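Long-range contacts in probable protein phosphatase 2C 50 (Oryza sativa subsp. japonica, PDB 5ZCG), which probably removes phosphate from serine and threonine residues of other proteins as a magnesium-dependent phosphatase of the PP2C family: residues P2-A7 / S20-R25; I179-D184 / A212-I217; L270-N275 / D290-A295. The protein carries 5 engineered substitutions. All coordinates share one frame; numbering follows the deposited sequence.

The three contacts illustrate how a two-sheet phosphatase fold is held together, and they follow one another along the chain. Interaction 1 faces strand 3-9 of one sheet with strand 18-28 of the other. Interaction 3 lies on the same side of the molecule, its centre about 16 Å away, and joins helices 257-274 and 291-306; a hydrogen bond joins W4 O to D290 N and another joins C6 N to Q294 OE1, so the edge of that sheet is tied to the helical layer that covers it. Interaction 2 lies on the opposite side of the chain's centre, about 25 Å and 34 Å from the others between centres, and pairs two loops on the magnesium side.

Interaction 1: residues P2-A7 / S20-R25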
loop_
_atom_site.group_PDB
_atom_site.type_symbol
_atom_site.label_atom_id
_atom_site.label_comp_id
_atom_site.label_asym_id
_atom_site.label_seq_id
_atom_site.Cartn_x
_atom_site.Cartn_y
_atom_site.Cartn_z
ATOM N N PRO A 2 -5.868 -28.057 3.111
ATOM C CA PRO A 2 -4.610 -27.393 2.751
ATOM C C PRO A 2 -3.548 -27.546 3.833
ATOM O O PRO A 2 -3.839 -27.578 5.032
ATOM C CB PRO A 2 -5.015 -25.925 2.568
ATOM C CG PRO A 2 -6.229 -25.767 3.382
ATOM C CD PRO A 2 -6.959 -27.071 3.263
ATOM N N VAL A 3 -2.302 -27.650 3.387
ATOM C CA VAL A 3 -1.152 -27.898 4.250
ATOM C C VAL A 3 -0.314 -26.624 4.221
ATOM O O VAL A 3 0.395 -26.359 3.247
ATOM C CB VAL A 3 -0.354 -29.120 3.783
ATOM C CG1 VAL A 3 0.774 -29.439 4.741
ATOM C CG2 VAL A 3 -1.288 -30.330 3.615
ATOM N N TRP A 4 -0.398 -25.810 5.271
ATOM C CA TRP A 4 0.221 -24.495 5.204
ATOM C C TRP A 4 0.746 -24.067 6.565
ATOM O O TRP A 4 0.300 -24.543 7.611
ATOM C CB TRP A 4 -0.767 -23.443 4.697
ATOM C CG TRP A 4 -1.973 -23.324 5.573
ATOM C CD1 TRP A 4 -3.076 -24.131 5.564
ATOM C CD2 TRP A 4 -2.197 -22.348 6.596
ATOM N NE1 TRP A 4 -3.976 -23.713 6.517
ATOM C CE2 TRP A 4 -3.459 -22.620 7.164
ATOM C CE3 TRP A 4 -1.456 -21.268 7.082
ATOM C CZ2 TRP A 4 -3.993 -21.851 8.194
ATOM C CZ3 TRP A 4 -1.984 -20.508 8.110
ATOM C CH2 TRP A 4 -3.239 -20.805 8.657
ATOM N N GLY A 5 1.682 -23.130 6.522
ATOM C CA GLY A 5 2.182 -22.488 7.722
ATOM C C GLY A 5 2.359 -21.006 7.476
ATOM O O GLY A 5 2.601 -20.566 6.349
ATOM N N CYS A 6 2.240 -20.232 8.553
ATOM C CA CYS A 6 2.308 -18.778 8.469
ATOM C C CYS A 6 3.107 -18.234 9.643
ATOM O O CYS A 6 2.770 -18.500 10.801
ATOM C CB CYS A 6 0.908 -18.160 8.447
ATOM S SG CYS A 6 0.920 -16.367 8.240
ATOM N N ALA A 7 4.166 -17.488 9.344
ATOM C CA ALA A 7 4.976 -16.811 10.348
ATOM C C ALA A 7 5.017 -15.322 10.037
ATOM O O ALA A 7 5.304 -14.931 8.903
ATOM C CB ALA A 7 6.394 -17.382 10.388
ATOM N N SER A 20 -2.238 -11.171 7.044
ATOM C CA SER A 20 -2.244 -12.377 6.235
ATOM C C SER A 20 -3.579 -13.088 6.391
ATOM O O SER A 20 -4.313 -12.879 7.361
ATOM C CB SER A 20 -1.083 -13.303 6.613
ATOM O OG SER A 20 -1.294 -13.875 7.889
ATOM N N ALA A 21 -3.887 -13.931 5.414
ATOM C CA ALA A 21 -5.126 -14.695 5.404
ATOM C C ALA A 21 -4.850 -16.096 4.887
ATOM O O ALA A 21 -4.058 -16.275 3.957
ATOM C CB ALA A 21 -6.201 -14.027 4.536
ATOM N N ALA A 22 -5.505 -17.080 5.502
ATOM C CA ALA A 22 -5.470 -18.464 5.045
ATOM C C ALA A 22 -6.847 -19.053 5.309
ATOM O O ALA A 22 -7.200 -19.325 6.460
ATOM C CB ALA A 22 -4.380 -19.261 5.757
ATOM N N VAL A 23 -7.630 -19.224 4.251
ATOM C CA VAL A 23 -9.020 -19.642 4.342
ATOM C C VAL A 23 -9.192 -20.927 3.539
ATOM O O VAL A 23 -9.244 -20.904 2.311
ATOM C CB VAL A 23 -9.974 -18.546 3.829
ATOM C CG1 VAL A 23 -11.387 -18.824 4.296
ATOM C CG2 VAL A 23 -9.507 -17.171 4.301
ATOM N N PRO A 24 -9.237 -22.077 4.211
ATOM C CA PRO A 24 -9.581 -23.320 3.512
ATOM C C PRO A 24 -11.021 -23.302 3.028
ATOM O O PRO A 24 -11.906 -22.723 3.664
ATOM C CB PRO A 24 -9.374 -24.399 4.583
ATOM C CG PRO A 24 -8.447 -23.767 5.594
ATOM C CD PRO A 24 -8.794 -22.312 5.596
ATOM N N ARG A 25 -11.243 -23.966 1.890
ATOM C CA ARG A 25 -12.573 -24.147 1.304
ATOM C C ARG A 25 -13.371 -22.845 1.279
ATOM O O ARG A 25 -14.562 -22.814 1.598
ATOM C CB ARG A 25 -13.341 -25.242 2.048
ATOM C CG ARG A 25 -12.662 -26.603 2.012
ATOM C CD ARG A 25 -13.238 -27.550 3.062
ATOM N NE ARG A 25 -13.025 -27.060 4.423
ATOM C CZ ARG A 25 -11.950 -27.328 5.161
ATOM N NH1 ARG A 25 -10.972 -28.087 4.679
ATOM N NH2 ARG A 25 -11.853 -26.836 6.389
#
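The methyl group of A22 rests squarely on the six-membered ring of W4, CB standing 3.4 Å from the ring centroid and 9° off its normal. This CH-pi contact is the close-packed middle of the interface: W4 CH2 lies 3.5 Å from A22 CB, and the other atoms of the six-membered ring are only slightly farther from the methyl carbon. With CG between the backbone N and the carbonyl carbon (chi1 60°), the indole turns a face to the methyl, and F57, on strand 53-63 beside A22, adds an edge-to-face ring contact likely to steady its tilt. The two strands run nearly antiparallel, yet their backbones are too far apart to pair, with W4 CA 8.3 Å from A22 CA. They belong to different sheets, and what they form is one flank of the interface between the layers of the PP2C beta-sandwich, filled by W4, C6, S20 and A22 pointing inward. On the other face of strand 3-9, A7 turns to helix 291-306. Farther along the interface, C6 SG touches S20 OG at 3.4 Å, a small sulfur-to-hydroxyl contact. Toward the N-terminus the fit stays close: P2 and P24 cross at about a right angle, P2 CG reaching P24 CB at 3.6 Å. Only beyond this pair does it slacken, on the solvent side, where the exposed R25 brings its NH1 no nearer than 4.4 Å to P2 CD, while P24 CB lies over one face of its guanidinium group.

Interaction 2: residues I179-D184 / A212-I217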
loop_
_atom_site.group_PDB
_atom_site.type_symbol
_atom_site.label_atom_id
_atom_site.label_comp_id
_atom_site.label_asym_id
_atom_site.label_seq_id
_atom_site.Cartn_x
_atom_site.Cartn_y
_atom_site.Cartn_z
ATOM N N ILE A 179 5.013 -10.373 -10.700
ATOM C CA ILE A 179 6.057 -9.398 -10.983
ATOM C C ILE A 179 5.757 -8.153 -10.162
ATOM O O ILE A 179 4.667 -7.576 -10.274
ATOM C CB ILE A 179 6.145 -9.075 -12.481
ATOM C CG1 ILE A 179 6.307 -10.361 -13.293
ATOM C CG2 ILE A 179 7.312 -8.144 -12.754
ATOM C CD1 ILE A 179 5.149 -10.645 -14.220
ATOM N N ASP A 180 6.731 -7.735 -9.353
ATOM C CA ASP A 180 6.557 -6.591 -8.467
ATOM C C ASP A 180 6.122 -5.362 -9.249
ATOM O O ASP A 180 6.658 -5.063 -10.318
ATOM C CB ASP A 180 7.862 -6.291 -7.726
ATOM C CG ASP A 180 8.301 -7.429 -6.823
ATOM O OD1 ASP A 180 7.651 -8.498 -6.842
ATOM O OD2 ASP A 180 9.304 -7.251 -6.095
ATOM N N HIS A 181 5.136 -4.647 -8.706
ATOM C CA HIS A 181 4.691 -3.391 -9.303
ATOM C C HIS A 181 5.564 -2.267 -8.756
ATOM O O HIS A 181 5.201 -1.537 -7.830
ATOM C CB HIS A 181 3.210 -3.157 -9.032
ATOM C CG HIS A 181 2.318 -4.123 -9.744
ATOM N ND1 HIS A 181 1.359 -4.868 -9.095
ATOM C CD2 HIS A 181 2.261 -4.485 -11.047
ATOM C CE1 HIS A 181 0.736 -5.637 -9.971
ATOM N NE2 HIS A 181 1.266 -5.427 -11.162
ATOM N N LYS A 182 6.749 -2.143 -9.343
ATOM C CA LYS A 182 7.689 -1.073 -9.029
ATOM C C LYS A 182 7.504 0.082 -10.009
ATOM O O LYS A 182 7.283 -0.147 -11.201
ATOM C CB LYS A 182 9.128 -1.576 -9.097
ATOM C CG LYS A 182 9.550 -2.412 -7.899
ATOM C CD LYS A 182 8.993 -1.834 -6.606
ATOM C CE LYS A 182 9.917 -2.111 -5.434
ATOM N NZ LYS A 182 9.454 -1.436 -4.185
ATOM N N PRO A 183 7.582 1.325 -9.529
ATOM C CA PRO A 183 7.307 2.469 -10.415
ATOM C C PRO A 183 8.257 2.581 -11.598
ATOM O O PRO A 183 7.869 3.130 -12.638
ATOM C CB PRO A 183 7.435 3.676 -9.474
ATOM C CG PRO A 183 7.220 3.115 -8.100
ATOM C CD PRO A 183 7.801 1.739 -8.134
ATOM N N ASP A 184 9.488 2.085 -11.478
ATOM C CA ASP A 184 10.431 2.157 -12.588
ATOM C C ASP A 184 10.271 1.018 -13.589
ATOM O O ASP A 184 10.988 1.002 -14.597
ATOM C CB ASP A 184 11.870 2.182 -12.068
ATOM C CG ASP A 184 12.230 0.941 -11.284
ATOM O OD1 ASP A 184 11.436 0.535 -10.411
ATOM O OD2 ASP A 184 13.314 0.373 -11.539
ATOM N N ALA A 212 6.768 3.815 -3.135
ATOM C CA ALA A 212 7.689 2.930 -3.834
ATOM C C ALA A 212 6.986 1.773 -4.527
ATOM O O ALA A 212 7.616 0.742 -4.782
ATOM C CB ALA A 212 8.753 2.401 -2.863
ATOM N N MET A 213 5.702 1.922 -4.829
ATOM C CA MET A 213 4.941 0.936 -5.574
ATOM C C MET A 213 3.958 1.659 -6.483
ATOM O O MET A 213 3.458 2.739 -6.151
ATOM C CB MET A 213 4.175 -0.017 -4.654
ATOM C CG MET A 213 3.094 0.659 -3.824
ATOM S SD MET A 213 2.270 -0.527 -2.750
ATOM C CE MET A 213 3.569 -1.709 -2.607
ATOM N N SER A 214 3.699 1.066 -7.646
ATOM C CA SER A 214 2.816 1.663 -8.638
ATOM C C SER A 214 1.380 1.164 -8.537
ATOM O O SER A 214 0.495 1.738 -9.180
ATOM C CB SER A 214 3.356 1.400 -10.050
ATOM O OG SER A 214 3.737 0.049 -10.211
ATOM N N ARG A 215 1.131 0.109 -7.763
ATOM C CA ARG A 215 -0.211 -0.418 -7.568
ATOM C C ARG A 215 -0.385 -0.792 -6.106
ATOM O O ARG A 215 0.563 -1.248 -5.458
ATOM C CB ARG A 215 -0.485 -1.644 -8.452
ATOM C CG ARG A 215 -0.139 -1.437 -9.913
ATOM C CD ARG A 215 -0.915 -2.361 -10.822
ATOM N NE ARG A 215 -0.357 -2.340 -12.168
ATOM C CZ ARG A 215 -0.741 -3.143 -13.151
ATOM N NH1 ARG A 215 -1.696 -4.042 -12.939
ATOM N NH2 ARG A 215 -0.170 -3.048 -14.345
ATOM N N SER A 216 -1.597 -0.597 -5.600
ATOM C CA SER A 216 -1.949 -0.963 -4.233
ATOM C C SER A 216 -3.462 -0.881 -4.091
ATOM O O SER A 216 -4.167 -0.419 -4.993
ATOM C CB SER A 216 -1.263 -0.055 -3.206
ATOM O OG SER A 216 -2.117 1.007 -2.825
ATOM N N ILE A 217 -3.949 -1.350 -2.947
ATOM C CA ILE A 217 -5.327 -1.144 -2.519
ATOM C C ILE A 217 -5.333 0.017 -1.536
ATOM O O ILE A 217 -4.540 0.036 -0.589
ATOM C CB ILE A 217 -5.914 -2.415 -1.880
ATOM C CG1 ILE A 217 -5.973 -3.550 -2.907
ATOM C CG2 ILE A 217 -7.296 -2.131 -1.291
ATOM C CD1 ILE A 217 -6.752 -4.754 -2.439
#
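An inverse gamma turn centred on H181 docks against the loop A212-I217, M213 and S214 passing beside its carbonyl group. S214 N donates to H181 O over 3.0 Å in a nearly straight bond (166° at the hydrogen), approaching from above the carbonyl plane, while M213 CA adds a CA-H...O contact of 3.4 Å to the same oxygen. Beyond this backbone link the imidazole and R215 form a stack. The guanidinium lies flat on the ring, planes 7° apart and centres 4.2 Å apart, and R215 CD hangs 3.6 Å over the ring centroid; an extended chain from CG to NE lays the arginine along that face. I179 O sits over the opposite face. The ring is kept from spinning by bonds at both nitrogens, ND1 to G162 N and NE2 to E231, and E188 of helix 186-194 takes both R215 NE and S214 OG, so one carboxylate fixes two neighbouring side chains. These loops flank helix 186-194 and strand 205-207, a region consistent with the flap subdomain of PP2C phosphatases, and I217 enters the short strand 217-218 of the central sandwich. The M213 side chain is about 8 Å from a magnesium ion, and that of A212 about 12 Å from bound abscisic acid. At the A212 end of the contact K182 starts out away from the partner loop, but bends at chi2 and chi3 to bring NZ back to A212 O, 2.9 Å away. D163 supplies a salt bridge to the same ammonium, which would balance its charge. Beside the lysine, P183 packs its ring on the A212-M213 peptide, P183 CD lying 3.5 Å from A212 O.

Interaction 3: residues L270-N275 / D290-A295; sequences LWHKNN and DPAAQA
The helical segments at W271 and A292 cross with their axes 9.2 Å apart and their directions 131° from each other, bringing W271 CA within 5.2 Å of A292 CA. They belong to two helices of the layer that covers one sheet of the PP2C sandwich, and most of the chain between them is not modelled. W271 does most of the touching: with CG anti to the backbone N (chi1 -168°), its indole spreads over the start of the second helix. P291 CB presses on the rim of one face, 3.4 Å from W271 CZ2, and A292 CA makes a CH-pi contact with the five-membered ring on that same side, while A295 CB comes obliquely to CD1. Replacing W271 by an alanine would probably strip the apolar cover from P291 and the backbone of A292 and open a gap between the helices. H272 adds a second CH-pi contact, its ring facing A292 CB. D290 is the N-cap of helix 291-306; its OD2 accepts from A293 N at 3.0 Å, on the anti side of the carboxylate and at 172°. That same OD2 also takes a hydrogen bond from a water at 2.8 Å, and the same water is hydrogen-bonded to H272 NE2 at 3.0 Å.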
loop_
_atom_site.group_PDB
_atom_site.type_symbol
_atom_site.label_atom_id
_atom_site.label_comp_id
_atom_site.label_asym_id
_atom_site.label_seq_id
_atom_site.Cartn_x
_atom_site.Cartn_y
_atom_site.Cartn_z
ATOM N N LEU A 270 13.032 -31.712 6.014
ATOM C CA LEU A 270 13.762 -31.972 7.248
ATOM C C LEU A 270 12.810 -32.168 8.417
ATOM O O LEU A 270 13.055 -33.019 9.279
ATOM C CB LEU A 270 14.741 -30.835 7.545
ATOM C CG LEU A 270 16.083 -30.817 6.814
ATOM C CD1 LEU A 270 16.789 -29.498 7.091
ATOM C CD2 LEU A 270 16.966 -32.004 7.223
ATOM N N TRP A 271 11.734 -31.376 8.484
ATOM C CA TRP A 271 10.768 -31.598 9.554
ATOM C C TRP A 271 10.187 -32.998 9.466
ATOM O O TRP A 271 10.069 -33.694 10.485
ATOM C CB TRP A 271 9.641 -30.565 9.527
ATOM C CG TRP A 271 8.836 -30.624 10.802
ATOM C CD1 TRP A 271 8.970 -29.811 11.891
ATOM C CD2 TRP A 271 7.809 -31.575 11.138
ATOM N NE1 TRP A 271 8.084 -30.184 12.874
ATOM C CE2 TRP A 271 7.362 -31.264 12.438
ATOM C CE3 TRP A 271 7.218 -32.649 10.460
ATOM C CZ2 TRP A 271 6.354 -31.990 13.076
ATOM C CZ3 TRP A 271 6.223 -33.371 11.097
ATOM C CH2 TRP A 271 5.798 -33.035 12.391
ATOM N N HIS A 272 9.835 -33.442 8.256
ATOM C CA HIS A 272 9.260 -34.781 8.152
ATOM C C HIS A 272 10.273 -35.851 8.556
ATOM O O HIS A 272 9.927 -36.817 9.249
ATOM C CB HIS A 272 8.748 -35.031 6.737
ATOM C CG HIS A 272 7.453 -34.346 6.435
ATOM N ND1 HIS A 272 6.324 -34.516 7.207
ATOM C CD2 HIS A 272 7.108 -33.483 5.450
ATOM C CE1 HIS A 272 5.339 -33.788 6.711
ATOM N NE2 HIS A 272 5.788 -33.153 5.644
ATOM N N LYS A 273 11.535 -35.689 8.151
ATOM C CA LYS A 273 12.556 -36.667 8.527
ATOM C C LYS A 273 12.796 -36.691 10.033
ATOM O O LYS A 273 12.936 -37.764 10.633
ATOM C CB LYS A 273 13.862 -36.378 7.789
ATOM C CG LYS A 273 15.070 -37.103 8.375
ATOM C CD LYS A 273 16.308 -36.214 8.426
ATOM C CE LYS A 273 16.446 -35.496 9.767
ATOM N NZ LYS A 273 16.636 -36.448 10.888
ATOM N N ASN A 274 12.824 -35.519 10.664
ATOM C CA ASN A 274 13.164 -35.404 12.078
ATOM C C ASN A 274 11.993 -35.688 13.010
ATOM O O ASN A 274 12.221 -36.033 14.175
ATOM C CB ASN A 274 13.716 -34.003 12.357
ATOM C CG ASN A 274 14.548 -33.943 13.620
ATOM O OD1 ASN A 274 15.577 -34.611 13.732
ATOM N ND2 ASN A 274 14.114 -33.133 14.575
ATOM N N ASN A 275 10.758 -35.552 12.532
ATOM C CA ASN A 275 9.578 -35.802 13.354
ATOM C C ASN A 275 8.658 -36.823 12.691
ATOM O O ASN A 275 7.717 -37.321 13.312
ATOM C CB ASN A 275 8.810 -34.499 13.611
ATOM C CG ASN A 275 9.678 -33.421 14.230
ATOM O OD1 ASN A 275 10.289 -32.617 13.523
ATOM N ND2 ASN A 275 9.739 -33.399 15.559
ATOM N N ASP A 290 0.144 -26.420 9.592
ATOM C CA ASP A 290 0.883 -27.676 9.495
ATOM C C ASP A 290 2.285 -27.495 10.065
ATOM O O ASP A 290 2.969 -26.531 9.707
ATOM C CB ASP A 290 0.978 -28.140 8.051
ATOM C CG ASP A 290 1.938 -29.305 7.874
ATOM O OD1 ASP A 290 1.525 -30.454 8.135
ATOM O OD2 ASP A 290 3.097 -29.078 7.460
ATOM N N PRO A 291 2.748 -28.410 10.924
ATOM C CA PRO A 291 4.047 -28.198 11.599
ATOM C C PRO A 291 5.240 -28.060 10.662
ATOM O O PRO A 291 6.104 -27.210 10.908
ATOM C CB PRO A 291 4.174 -29.439 12.495
ATOM C CG PRO A 291 2.766 -29.897 12.724
ATOM C CD PRO A 291 2.016 -29.573 11.460
ATOM N N ALA A 292 5.338 -28.880 9.611
ATOM C CA ALA A 292 6.485 -28.784 8.707
ATOM C C ALA A 292 6.477 -27.462 7.944
ATOM O O ALA A 292 7.499 -26.764 7.864
ATOM C CB ALA A 292 6.485 -29.964 7.736
ATOM N N ALA A 293 5.320 -27.093 7.393
ATOM C CA ALA A 293 5.209 -25.822 6.689
ATOM C C ALA A 293 5.349 -24.646 7.646
ATOM O O ALA A 293 5.893 -23.598 7.267
ATOM C CB ALA A 293 3.875 -25.753 5.943
ATOM N N GLN A 294 4.855 -24.794 8.879
ATOM C CA GLN A 294 5.040 -23.749 9.880
ATOM C C GLN A 294 6.512 -23.561 10.211
ATOM O O GLN A 294 6.979 -22.430 10.376
ATOM C CB GLN A 294 4.253 -24.082 11.149
ATOM C CG GLN A 294 4.301 -22.984 12.205
ATOM C CD GLN A 294 3.784 -21.662 11.674
ATOM O OE1 GLN A 294 2.684 -21.589 11.123
ATOM N NE2 GLN A 294 4.581 -20.608 11.829
ATOM N N ALA A 295 7.261 -24.660 10.313
ATOM C CA ALA A 295 8.694 -24.551 10.569
ATOM C C ALA A 295 9.409 -23.901 9.392
ATOM O O ALA A 295 10.342 -23.115 9.583
ATOM C CB ALA A 295 9.287 -25.929 10.876
HETATM O O HOH W 1 4.043 -30.728 5.376
#